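PDB 2QGU: probable signal peptide protein from Ralstonia solanacearum, which binds phospholipid and, as a member of the MlaC family, probably carries it across the periplasm as part of a lipid transport system. Local coordinates for residues G145-S157 against V163-E175. The protein carries 13 engineered substitutions. Numbering follows the deposited sequence. Where two conformers were deposited one is given.
Engineered in segment 145-157: V154 (natural residue Met). With PEF (di-palmitoyl-3-sn-phosphatidylethanolamine), chain B.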
# COMPACT_ATOMS: atom_id res chain seq x y z
N GLY A 145 -19.48 6.68 10.45
CA GLY A 145 -20.77 6.05 10.15
C GLY A 145 -20.88 5.37 8.80
O GLY A 145 -21.85 4.64 8.54
N GLU A 146 -19.90 5.62 7.93
CA GLU A 146 -19.86 5.03 6.59
C GLU A 146 -18.95 3.80 6.60
O GLU A 146 -17.76 3.92 6.88
CB GLU A 146 -19.33 6.05 5.58
CG GLU A 146 -19.09 5.53 4.16
CD GLU A 146 -18.25 6.47 3.30
OE1 GLU A 146 -17.39 7.19 3.87
OE2 GLU A 146 -18.42 6.46 2.07
N PRO A 147 -19.50 2.60 6.29
CA PRO A 147 -18.63 1.43 6.15
C PRO A 147 -17.66 1.56 4.98
O PRO A 147 -18.06 1.83 3.84
CB PRO A 147 -19.61 0.27 5.89
CG PRO A 147 -20.97 0.78 6.28
CD PRO A 147 -20.93 2.28 6.12
N VAL A 148 -16.37 1.39 5.27
CA VAL A 148 -15.32 1.45 4.26
C VAL A 148 -14.60 0.10 4.23
O VAL A 148 -13.92 -0.26 5.19
CB VAL A 148 -14.33 2.61 4.54
CG1 VAL A 148 -13.16 2.61 3.57
CG2 VAL A 148 -15.05 3.96 4.48
N ALA A 149 -14.75 -0.64 3.14
CA ALA A 149 -14.13 -1.96 3.02
C ALA A 149 -12.63 -1.83 2.73
O ALA A 149 -12.22 -1.13 1.79
CB ALA A 149 -14.80 -2.75 1.91
N LEU A 150 -11.82 -2.50 3.54
CA LEU A 150 -10.40 -2.63 3.24
C LEU A 150 -10.03 -4.09 3.35
O LEU A 150 -10.16 -4.68 4.41
CB LEU A 150 -9.53 -1.79 4.20
CG LEU A 150 -9.62 -0.26 4.12
CD1 LEU A 150 -8.68 0.37 5.16
CD2 LEU A 150 -9.33 0.27 2.72
N ASP A 151 -9.58 -4.66 2.23
CA ASP A 151 -9.10 -6.05 2.24
C ASP A 151 -7.61 -6.05 1.94
O ASP A 151 -7.09 -5.12 1.33
CB ASP A 151 -9.83 -6.92 1.22
CG ASP A 151 -11.32 -7.03 1.48
OD1 ASP A 151 -11.81 -6.58 2.54
OD2 ASP A 151 -12.00 -7.58 0.59
N TYR A 152 -6.93 -7.12 2.36
CA TYR A 152 -5.48 -7.21 2.25
C TYR A 152 -5.07 -8.56 1.72
O TYR A 152 -5.64 -9.57 2.13
CB TYR A 152 -4.83 -7.02 3.62
CG TYR A 152 -5.26 -5.76 4.32
CD1 TYR A 152 -4.53 -4.59 4.18
CD2 TYR A 152 -6.41 -5.74 5.11
CE1 TYR A 152 -4.92 -3.42 4.81
CE2 TYR A 152 -6.82 -4.57 5.75
CZ TYR A 152 -6.06 -3.41 5.59
OH TYR A 152 -6.42 -2.23 6.20
N ARG A 153 -4.11 -8.58 0.81
CA ARG A 153 -3.44 -9.82 0.45
C ARG A 153 -2.21 -9.96 1.33
O ARG A 153 -1.44 -9.01 1.50
CB ARG A 153 -3.06 -9.87 -1.03
CG ARG A 153 -4.25 -9.98 -1.96
CD ARG A 153 -3.88 -10.62 -3.29
NE ARG A 153 -5.06 -10.75 -4.15
CZ ARG A 153 -5.91 -11.78 -4.14
NH1 ARG A 153 -5.72 -12.80 -3.31
NH2 ARG A 153 -6.94 -11.78 -4.96
N VAL A 154 -2.04 -11.15 1.91
CA VAL A 154 -0.98 -11.39 2.88
C VAL A 154 -0.27 -12.68 2.52
O VAL A 154 -0.90 -13.69 2.23
CB VAL A 154 -1.53 -11.48 4.34
CG1 VAL A 154 -0.45 -11.06 5.32
CG2 VAL A 154 -2.77 -10.59 4.53
N GLU A 155 1.06 -12.63 2.50
CA GLU A 155 1.87 -13.80 2.17
C GLU A 155 2.81 -14.14 3.32
O GLU A 155 3.44 -13.24 3.89
CB GLU A 155 2.67 -13.56 0.89
CG GLU A 155 3.51 -14.77 0.48
CD GLU A 155 4.47 -14.51 -0.67
OE1 GLU A 155 4.61 -13.36 -1.13
OE2 GLU A 155 5.11 -15.50 -1.10
N LYS A 156 2.91 -15.43 3.64
CA LYS A 156 3.79 -15.88 4.70
C LYS A 156 5.18 -16.12 4.14
O LYS A 156 5.39 -17.08 3.38
CB LYS A 156 3.26 -17.15 5.37
CG LYS A 156 3.90 -17.41 6.72
CD LYS A 156 3.27 -18.60 7.41
CE LYS A 156 3.79 -18.73 8.83
NZ LYS A 156 3.05 -19.79 9.57
N SER A 157 6.10 -15.23 4.50
CA SER A 157 7.50 -15.30 4.11
C SER A 157 8.29 -16.04 5.19
O SER A 157 7.76 -16.24 6.29
CB SER A 157 8.07 -13.88 3.92
OG SER A 157 8.17 -13.17 5.15
N VAL A 163 1.90 -8.00 4.24
CA VAL A 163 0.88 -7.48 3.34
C VAL A 163 1.51 -7.04 2.03
O VAL A 163 2.48 -6.26 2.03
CB VAL A 163 0.14 -6.28 3.98
CG1 VAL A 163 -0.88 -5.68 3.00
CG2 VAL A 163 -0.54 -6.70 5.29
N TYR A 164 0.99 -7.51 0.90
CA TYR A 164 1.51 -7.10 -0.40
C TYR A 164 0.48 -6.47 -1.33
O TYR A 164 0.82 -6.07 -2.45
CB TYR A 164 2.26 -8.26 -1.08
CG TYR A 164 1.38 -9.38 -1.58
CD1 TYR A 164 1.07 -10.47 -0.76
CD2 TYR A 164 0.87 -9.37 -2.87
CE1 TYR A 164 0.25 -11.50 -1.22
CE2 TYR A 164 0.07 -10.39 -3.34
CZ TYR A 164 -0.24 -11.46 -2.51
OH TYR A 164 -1.03 -12.47 -2.99
N ASP A 165 -0.76 -6.36 -0.88
CA ASP A 165 -1.77 -5.66 -1.66
C ASP A 165 -2.90 -5.21 -0.75
O ASP A 165 -3.10 -5.78 0.32
CB ASP A 165 -2.34 -6.57 -2.76
CG ASP A 165 -2.82 -5.81 -3.98
OD1 ASP A 165 -2.77 -4.56 -4.01
OD2 ASP A 165 -3.24 -6.48 -4.94
N ILE A 166 -3.60 -4.17 -1.19
CA ILE A 166 -4.74 -3.63 -0.45
C ILE A 166 -5.86 -3.36 -1.44
O ILE A 166 -5.61 -2.97 -2.59
CB ILE A 166 -4.37 -2.35 0.36
CG1 ILE A 166 -5.51 -1.95 1.32
CG2 ILE A 166 -3.95 -1.20 -0.56
CD1 ILE A 166 -5.13 -0.87 2.33
N ASN A 167 -7.09 -3.63 -1.00
CA ASN A 167 -8.27 -3.44 -1.82
C ASN A 167 -9.07 -2.27 -1.27
O ASN A 167 -9.51 -2.32 -0.12
CB ASN A 167 -9.10 -4.73 -1.83
CG ASN A 167 -10.28 -4.66 -2.77
OD1 ASN A 167 -11.21 -3.89 -2.56
ND2 ASN A 167 -10.25 -5.48 -3.82
N ILE A 168 -9.21 -1.23 -2.09
CA ILE A 168 -9.87 0.02 -1.71
C ILE A 168 -10.95 0.29 -2.74
O ILE A 168 -10.70 0.21 -3.94
CB ILE A 168 -8.87 1.20 -1.70
CG1 ILE A 168 -7.75 0.96 -0.68
CG2 ILE A 168 -9.58 2.53 -1.43
CD1 ILE A 168 -6.60 1.96 -0.78
N SER A 169 -12.16 0.60 -2.27
CA SER A 169 -13.31 0.83 -3.15
C SER A 169 -13.51 -0.34 -4.13
O SER A 169 -13.85 -0.15 -5.29
CB SER A 169 -13.17 2.16 -3.90
OG SER A 169 -13.07 3.26 -3.00
N GLY A 170 -13.28 -1.55 -3.63
CA GLY A 170 -13.49 -2.77 -4.41
C GLY A 170 -12.37 -3.17 -5.35
O GLY A 170 -12.43 -4.23 -5.97
N LEU A 171 -11.32 -2.34 -5.43
CA LEU A 171 -10.24 -2.56 -6.40
C LEU A 171 -8.91 -2.88 -5.72
O LEU A 171 -8.53 -2.20 -4.79
CB LEU A 171 -10.06 -1.33 -7.30
CG LEU A 171 -11.26 -0.83 -8.09
CD1 LEU A 171 -10.91 0.49 -8.76
CD2 LEU A 171 -11.71 -1.86 -9.10
N TRP A 172 -8.21 -3.89 -6.23
CA TRP A 172 -6.87 -4.21 -5.73
C TRP A 172 -5.87 -3.26 -6.34
O TRP A 172 -5.76 -3.16 -7.56
CB TRP A 172 -6.49 -5.65 -6.08
CG TRP A 172 -7.22 -6.65 -5.25
CD1 TRP A 172 -8.24 -7.46 -5.66
CD2 TRP A 172 -7.01 -6.93 -3.87
NE1 TRP A 172 -8.67 -8.24 -4.61
CE2 TRP A 172 -7.93 -7.93 -3.50
CE3 TRP A 172 -6.12 -6.43 -2.90
CZ2 TRP A 172 -8.00 -8.45 -2.20
CZ3 TRP A 172 -6.19 -6.95 -1.61
CH2 TRP A 172 -7.13 -7.94 -1.27
N LEU A 173 -5.12 -2.57 -5.49
CA LEU A 173 -4.17 -1.57 -5.99
C LEU A 173 -3.12 -2.16 -6.94
O LEU A 173 -2.79 -1.54 -7.95
CB LEU A 173 -3.51 -0.80 -4.84
CG LEU A 173 -4.36 0.20 -4.05
CD1 LEU A 173 -3.44 1.16 -3.31
CD2 LEU A 173 -5.35 0.98 -4.92
N SER A 174 -2.62 -3.36 -6.65
CA SER A 174 -1.62 -3.94 -7.55
C SER A 174 -2.18 -4.14 -8.95
O SER A 174 -1.44 -4.01 -9.93
CB SER A 174 -1.01 -5.24 -6.99
OG SER A 174 -1.90 -6.33 -7.14
N GLU A 175 -3.48 -4.43 -9.04
CA GLU A 175 -4.14 -4.62 -10.34
C GLU A 175 -4.36 -3.30 -11.06
O GLU A 175 -4.08 -3.18 -12.25
CB GLU A 175 -5.46 -5.38 -10.18
CG GLU A 175 -6.09 -5.85 -11.50
CD GLU A 175 -5.29 -6.95 -12.22
OE1 GLU A 175 -4.40 -7.57 -11.61
OE2 GLU A 175 -5.58 -7.20 -13.41
C2 PEF B . -11.36 7.87 3.34
C1 PEF B . -12.56 8.72 2.95
N PEF B . -13.99 14.20 1.14
C3 PEF B . -11.41 7.58 4.83
C4 PEF B . -13.09 11.92 1.09
C5 PEF B . -13.79 13.02 0.29
C10 PEF B . -10.45 6.61 1.60
C11 PEF B . -10.15 5.27 0.93
C12 PEF B . -9.42 4.36 1.92
C13 PEF B . -8.00 4.87 2.12
C14 PEF B . -7.14 3.86 2.86
C15 PEF B . -5.71 4.39 2.97
C16 PEF B . -4.76 3.28 3.41
C17 PEF B . -3.30 3.71 3.25
C18 PEF B . -2.79 3.39 1.84
C19 PEF B . -1.38 2.82 1.90
C20 PEF B . -0.34 3.95 1.90
C21 PEF B . 1.07 3.39 2.03
C22 PEF B . 1.55 2.81 0.69
C23 PEF B . 3.04 2.47 0.74
C24 PEF B . 3.26 0.99 1.08
C25 PEF B . 4.65 0.77 1.66
C30 PEF B . -10.42 6.28 6.48
C31 PEF B . -9.47 5.47 7.13
C32 PEF B . -8.22 5.36 6.54
C33 PEF B . -7.22 4.69 7.50
C34 PEF B . -6.96 3.22 7.16
C35 PEF B . -5.54 2.77 7.56
C36 PEF B . -5.18 1.58 6.92
C37 PEF B . -3.84 1.23 7.12
C38 PEF B . -3.53 0.04 6.45
C39 PEF B . -2.04 -0.31 6.50
C40 PEF B . -1.69 -1.46 5.54
C41 PEF B . -1.35 -0.95 4.13
C42 PEF B . -0.51 -1.96 3.34
C43 PEF B . -0.57 -1.68 1.83
C44 PEF B . 0.36 -2.61 1.04
C45 PEF B . 0.30 -2.33 -0.46
O4 PEF B . -9.85 7.63 1.22
O5 PEF B . -11.52 6.37 7.01
O2 PEF B . -11.37 6.64 2.60
O3 PEF B . -10.19 6.96 5.30
O1P PEF B . -14.73 10.50 4.27
O2P PEF B . -13.01 12.38 4.01
O3P PEF B . -12.37 10.06 3.43
O4P PEF B . -14.03 11.32 2.00
P PEF B . -13.58 11.10 3.54
O HOH W 1 -13.25 0.94 0.35
O HOH W 2 -12.57 -2.44 -0.80
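R153 lies between Y164 of the facing strand and W172 of strand 171-172. Its CB sits over one face of the Y164 ring, 3.8 Å from the ring centroid. Its CG lies over the six-membered ring of W172, also 3.8 Å from that centroid. In one of two conformers, with CG beside the backbone N (chi1 -69°) and the chain extended to NE, the guanidinium runs on across the indole. Its off-centre cation-pi contact with the five-membered ring, the two planes 30° apart, may not be permanent. The opposite face of the indole meets ND2 of N167. E155 adds its CB to the Y164 ring, whose hydroxyl is hydrogen-bonded to D134.

On the other face of the sheet, CE1 of Y152 touches CD1 of I166 at 3.6 Å, side by side. CG1 of V163 meets the edge of the Y152 ring. CD2 of L150 packs on CG1 of I168. This layer faces the lipid: CG2 of I168 lies 3.7 Å from PEF C11, and CG1 of V163 lies 3.8 Å from PEF C42. V35 of helix 31-47 packs on Y152 and V163.

The backbones are antiparallel. N167 N donates to D151 O at 2.8 Å and R153 N to D165 O at 3.0 Å. Y164 N bonds R153 O, where a beta bulge shifts the register by one. Farther out, D165 OD1 accepts from I166 N and S174 N, which come from opposite faces of its carboxylate. S174 OG bonds OD2, so the first turn of helix 173-188 is tied to the strand. Water 1 bridges A149 O and S169 N, at the type I' turn 168-171.

The arrangement is a bulged antiparallel hairpin of the MlaC sheet, one face of which lines the acyl-chain pocket.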